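Long-range contacts in replicase polyprotein 1a (Avian infectious bronchitis virus, PDB 3LD1), which is cleaved into the non-structural proteins of the coronavirus replicase, among them nsp2, whose own role is unsettled: residues A199-A204 with T229-I234; M217-V222 with F260-A265. The protein carries 3 engineered substitutions. All coordinates share one frame; numbering follows the deposited sequence.

In the fold
The four segments alternate along the chain: 199-204, then 217-222, then 229-234, then 260-265, so the two contacts interleave. Contact 1 sets helix 194-207 against the turn that leads into helix 232-243; contact 2 sets the hairpin of strands 214-217 and 220-223 against the loop between strands 258-260 and 265-269. Their centres lie about 22 Å apart and their nearest atoms about 7 Å, without touching. Helix 232-243 ties them together, since it begins within contact 1 and its F242 touches L221 and F260 of contact 2. Contact 1 lies among helices, with 174-185 against L201 and L231; contact 2 lies near strand 345-355, so the two mark the passage from the helical region to the C-terminal, strand-rich region.

Contact 1. Residues A199-A204 with T229-I234; sequences AALKMA and TCLASI
T229 and C230 run past one turn of helix 194-207 in the opposite sense to it, with the CA of T229 5.4 Å from that of A204 and the CA of C230 6.2 Å from that of A200. Alanines at both helix positions let the backbones come this near. A204 carries the tightest packing: its CB lies 3.6 Å from T229 CB and also meets L231 CD1 at 3.9 Å. On one flank M203, whose chain bends at chi2 and chi3, brings SD to 4.0 Å from T229 CG2, the two side chains meeting at a slant. C230 SG, held between its backbone N and carbonyl carbon (chi1 69°), meets A200 CB at 3.9 Å and L201 CD1 at 4.0 Å. No direct hydrogen bond joins the segments; instead one water donates to A200 O and accepts from C230 N, so A200 O serves both the water and A204 N. T229 OG1 bonds to F226 O and also accepts from L231 N, although the placing of that nitrogen is less sure. A type I turn from T229 to A232 then leads into helix 232-243: a threonine before a helix start, its capping bond less certain, packed on a face carrying A200 and A204.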
loop_
_atom_site.group_PDB
_atom_site.type_symbol
_atom_site.label_atom_id
_atom_site.label_comp_id
_atom_site.label_asym_id
_atom_site.label_seq_id
_atom_site.Cartn_x
_atom_site.Cartn_y
_atom_site.Cartn_z
ATOM N N ALA A 199 3.982 7.318 13.043
ATOM C CA ALA A 199 2.633 7.670 12.704
ATOM C C ALA A 199 2.423 7.636 11.140
ATOM O O ALA A 199 1.331 7.354 10.626
ATOM C CB ALA A 199 2.329 9.062 13.273
ATOM N N ALA A 200 3.474 7.902 10.373
ATOM C CA ALA A 200 3.273 7.875 8.933
ATOM C C ALA A 200 3.147 6.404 8.483
ATOM O O ALA A 200 2.382 6.035 7.585
ATOM C CB ALA A 200 4.447 8.545 8.288
ATOM N N LEU A 201 3.862 5.565 9.185
ATOM C CA LEU A 201 3.924 4.202 8.827
ATOM C C LEU A 201 2.679 3.448 9.206
ATOM O O LEU A 201 2.251 2.534 8.510
ATOM C CB LEU A 201 5.110 3.606 9.540
ATOM C CG LEU A 201 5.592 2.294 9.063
ATOM C CD1 LEU A 201 5.941 2.493 7.583
ATOM C CD2 LEU A 201 6.782 2.085 9.898
ATOM N N LYS A 202 2.074 3.805 10.319
ATOM C CA LYS A 202 0.730 3.244 10.576
ATOM C C LYS A 202 -0.209 3.636 9.427
ATOM O O LYS A 202 -0.886 2.790 8.842
ATOM C CB LYS A 202 0.138 3.765 11.905
ATOM C CG LYS A 202 0.906 3.422 13.219
ATOM C CD LYS A 202 0.306 4.260 14.396
ATOM C CE LYS A 202 0.832 3.723 15.745
ATOM N NZ LYS A 202 0.742 4.805 16.785
ATOM N N MET A 203 -0.233 4.920 9.084
ATOM C CA MET A 203 -1.116 5.398 8.038
ATOM C C MET A 203 -0.863 4.575 6.774
ATOM O O MET A 203 -1.790 4.068 6.151
ATOM C CB MET A 203 -0.955 6.886 7.822
ATOM C CG MET A 203 -1.945 7.400 6.754
ATOM S SD MET A 203 -1.381 6.954 5.056
ATOM C CE MET A 203 -0.907 8.561 4.427
ATOM N N ALA A 204 0.403 4.373 6.449
ATOM C CA ALA A 204 0.750 3.655 5.252
ATOM C C ALA A 204 0.388 2.194 5.349
ATOM O O ALA A 204 -0.046 1.601 4.332
ATOM C CB ALA A 204 2.235 3.830 4.937
ATOM N N THR A 229 2.010 7.944 0.596
ATOM C CA THR A 229 2.477 7.587 1.920
ATOM C C THR A 229 3.971 7.675 1.979
ATOM O O THR A 229 4.665 7.826 0.952
ATOM C CB THR A 229 2.116 6.137 2.239
ATOM O OG1 THR A 229 3.026 5.229 1.581
ATOM C CG2 THR A 229 0.638 5.857 1.826
ATOM N N CYS A 230 4.503 7.538 3.169
ATOM C CA CYS A 230 5.925 7.501 3.292
ATOM C C CYS A 230 6.490 6.262 2.593
ATOM O O CYS A 230 7.678 6.041 2.577
ATOM C CB CYS A 230 6.312 7.509 4.760
ATOM S SG CYS A 230 5.871 5.979 5.646
ATOM N N LEU A 231 5.651 5.406 2.051
ATOM C CA LEU A 231 6.202 4.297 1.329
ATOM C C LEU A 231 6.330 4.646 -0.157
ATOM O O LEU A 231 6.782 3.798 -0.930
ATOM C CB LEU A 231 5.366 3.044 1.531
ATOM C CG LEU A 231 5.354 2.454 2.948
ATOM C CD1 LEU A 231 4.495 1.172 3.104
ATOM C CD2 LEU A 231 6.771 2.145 3.392
ATOM N N ALA A 232 6.034 5.885 -0.541
ATOM C CA ALA A 232 6.138 6.293 -1.984
ATOM C C ALA A 232 7.502 6.048 -2.515
ATOM O O ALA A 232 7.732 5.790 -3.722
ATOM C CB ALA A 232 5.834 7.787 -2.208
ATOM N N SER A 233 8.445 6.212 -1.604
ATOM C CA SER A 233 9.802 6.164 -2.041
ATOM C C SER A 233 10.075 4.755 -2.656
ATOM O O SER A 233 11.063 4.558 -3.367
ATOM C CB SER A 233 10.686 6.523 -0.873
ATOM O OG SER A 233 10.753 5.410 0.005
ATOM N N ILE A 234 9.224 3.763 -2.432
ATOM C CA ILE A 234 9.478 2.548 -3.171
ATOM C C ILE A 234 8.988 2.667 -4.657
ATOM O O ILE A 234 9.730 2.393 -5.615
ATOM C CB ILE A 234 9.111 1.243 -2.419
ATOM C CG1 ILE A 234 7.929 0.596 -3.039
ATOM C CG2 ILE A 234 8.907 1.357 -0.901
ATOM C CD1 ILE A 234 8.297 -0.714 -3.505
HETATM O O HOH W 1 2.672 8.051 5.511
#

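Contact 2. Residues M217-V222 with F260-A265; sequences MERTLV and FFREAA
R219 and R262 lie side by side and point the same way, the aliphatic part of one against the charged end of the other. R262 CG sits over one face of the R219 guanidinium, and R262 CD is 3.6 Å from R219 NH2. The two guanidinium planes are 49° apart, and R219 NH2 stays 4.6 Å from R262 NE, so this is not a parallel stack. The polar ends have separate partners: R219 NE donates to G251 O, and R262 NH1 makes a weak bond to H348 O. The R219 chain runs straight from CG to NE, and CG passes 3.4 Å from F260 O. At the backbone, R219 N donates to R262 O over 3.2 Å at 170°, nearly straight but from above the carbonyl plane. R219 CA adds a CA-H...O contact to F261 O. R219 is one of the two turn residues of a two-residue beta hairpin: a type I' turn from M217 to T220 joins strands 214-217 and 220-223, with M217 and T220 bonded both ways through their backbone N and O. E218, bent at chi2 (-50°), runs alongside R262, its OE2 4.2 Å from R262 CG and 5.8 Å from R262 NE, too far for a salt bridge. On the buried side L221 CG meets F260 CE2 at 4.0 Å, obliquely to the ring, which also makes an edge-to-face pair with F242 of helix 232-243.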
loop_
_atom_site.group_PDB
_atom_site.type_symbol
_atom_site.label_atom_id
_atom_site.label_comp_id
_atom_site.label_asym_id
_atom_site.label_seq_id
_atom_site.Cartn_x
_atom_site.Cartn_y
_atom_site.Cartn_z
ATOM N N MET A 217 2.028 3.304 -14.982
ATOM C CA MET A 217 1.898 4.670 -15.271
ATOM C C MET A 217 3.235 5.291 -15.707
ATOM O O MET A 217 4.296 5.149 -15.032
ATOM C CB MET A 217 1.452 5.381 -14.020
ATOM C CG MET A 217 0.147 4.863 -13.406
ATOM S SD MET A 217 -0.368 5.677 -11.819
ATOM C CE MET A 217 -1.172 7.229 -12.314
ATOM N N GLU A 218 3.172 6.016 -16.819
ATOM C CA GLU A 218 4.321 6.717 -17.344
ATOM C C GLU A 218 5.500 5.757 -17.519
ATOM O O GLU A 218 6.672 6.094 -17.220
ATOM C CB GLU A 218 4.637 7.939 -16.474
ATOM C CG GLU A 218 3.582 9.061 -16.615
ATOM C CD GLU A 218 3.307 9.396 -18.091
ATOM O OE1 GLU A 218 4.305 9.666 -18.806
ATOM O OE2 GLU A 218 2.120 9.335 -18.564
ATOM N N ARG A 219 5.156 4.557 -18.007
ATOM C CA ARG A 219 6.100 3.467 -18.256
ATOM C C ARG A 219 6.838 2.985 -17.032
ATOM O O ARG A 219 7.950 2.453 -17.162
ATOM C CB ARG A 219 7.136 3.815 -19.301
ATOM C CG ARG A 219 6.584 4.359 -20.593
ATOM C CD ARG A 219 7.652 5.180 -21.374
ATOM N NE ARG A 219 7.006 5.724 -22.556
ATOM C CZ ARG A 219 6.505 6.967 -22.700
ATOM N NH1 ARG A 219 6.615 7.919 -21.726
ATOM N NH2 ARG A 219 5.881 7.266 -23.870
ATOM N N THR A 220 6.245 3.126 -15.852
ATOM C CA THR A 220 6.745 2.429 -14.673
ATOM C C THR A 220 5.630 1.616 -14.123
ATOM O O THR A 220 4.442 1.997 -14.262
ATOM C CB THR A 220 7.101 3.373 -13.475
ATOM O OG1 THR A 220 7.338 4.710 -13.905
ATOM C CG2 THR A 220 8.255 2.884 -12.782
ATOM N N LEU A 221 6.024 0.521 -13.458
ATOM C CA LEU A 221 5.177 -0.147 -12.509
ATOM C C LEU A 221 5.015 0.832 -11.334
ATOM O O LEU A 221 5.921 1.581 -11.037
ATOM C CB LEU A 221 5.878 -1.409 -12.047
ATOM C CG LEU A 221 5.894 -2.602 -13.028
ATOM C CD1 LEU A 221 6.874 -3.718 -12.638
ATOM C CD2 LEU A 221 4.519 -3.205 -13.124
ATOM N N VAL A 222 3.827 0.910 -10.747
ATOM C CA VAL A 222 3.624 1.627 -9.504
ATOM C C VAL A 222 2.654 0.833 -8.631
ATOM O O VAL A 222 1.800 0.177 -9.125
ATOM C CB VAL A 222 3.198 3.116 -9.678
ATOM C CG1 VAL A 222 3.542 3.655 -11.075
ATOM C CG2 VAL A 222 1.719 3.368 -9.266
ATOM N N PHE A 260 6.848 -1.823 -21.790
ATOM C CA PHE A 260 6.162 -1.028 -20.838
ATOM C C PHE A 260 5.813 0.290 -21.476
ATOM O O PHE A 260 6.677 1.166 -21.611
ATOM C CB PHE A 260 7.088 -0.799 -19.640
ATOM C CG PHE A 260 7.262 -2.015 -18.793
ATOM C CD1 PHE A 260 8.236 -2.942 -19.075
ATOM C CD2 PHE A 260 6.429 -2.246 -17.706
ATOM C CE1 PHE A 260 8.364 -4.105 -18.292
ATOM C CE2 PHE A 260 6.530 -3.413 -16.924
ATOM C CZ PHE A 260 7.494 -4.338 -17.204
ATOM N N PHE A 261 4.535 0.391 -21.856
ATOM C CA PHE A 261 3.991 1.473 -22.607
ATOM C C PHE A 261 3.418 2.475 -21.632
ATOM O O PHE A 261 3.587 2.323 -20.430
ATOM C CB PHE A 261 2.938 0.879 -23.498
ATOM C CG PHE A 261 3.498 0.293 -24.778
ATOM C CD1 PHE A 261 3.537 -1.067 -24.977
ATOM C CD2 PHE A 261 4.042 1.134 -25.775
ATOM C CE1 PHE A 261 4.098 -1.603 -26.148
ATOM C CE2 PHE A 261 4.584 0.607 -26.915
ATOM C CZ PHE A 261 4.627 -0.779 -27.089
ATOM N N ARG A 262 2.751 3.527 -22.107
ATOM C CA ARG A 262 2.352 4.627 -21.160
ATOM C C ARG A 262 1.703 4.064 -19.920
ATOM O O ARG A 262 2.048 4.409 -18.833
ATOM C CB ARG A 262 1.407 5.671 -21.806
ATOM C CG ARG A 262 2.006 7.067 -22.041
ATOM C CD ARG A 262 2.282 7.331 -23.502
ATOM N NE ARG A 262 1.374 8.276 -24.209
ATOM C CZ ARG A 262 0.198 7.964 -24.775
ATOM N NH1 ARG A 262 -0.324 6.715 -24.675
ATOM N NH2 ARG A 262 -0.493 8.917 -25.427
ATOM N N GLU A 263 0.794 3.131 -20.134
ATOM C CA GLU A 263 -0.207 2.749 -19.169
ATOM C C GLU A 263 -0.429 1.294 -19.121
ATOM O O GLU A 263 -1.405 0.913 -18.566
ATOM C CB GLU A 263 -1.545 3.367 -19.566
ATOM C CG GLU A 263 -1.672 4.823 -19.203
ATOM C CD GLU A 263 -2.792 5.489 -20.015
ATOM O OE1 GLU A 263 -3.537 6.341 -19.416
ATOM O OE2 GLU A 263 -2.919 5.133 -21.252
ATOM N N ALA A 264 0.448 0.474 -19.696
ATOM C CA ALA A 264 0.266 -0.980 -19.679
ATOM C C ALA A 264 1.570 -1.719 -19.921
ATOM O O ALA A 264 2.491 -1.182 -20.576
ATOM C CB ALA A 264 -0.755 -1.425 -20.741
ATOM N N ALA A 265 1.631 -2.959 -19.415
ATOM C CA ALA A 265 2.739 -3.823 -19.672
ATOM C C ALA A 265 2.281 -4.974 -20.503
ATOM O O ALA A 265 1.234 -5.584 -20.182
ATOM C CB ALA A 265 3.284 -4.367 -18.418
#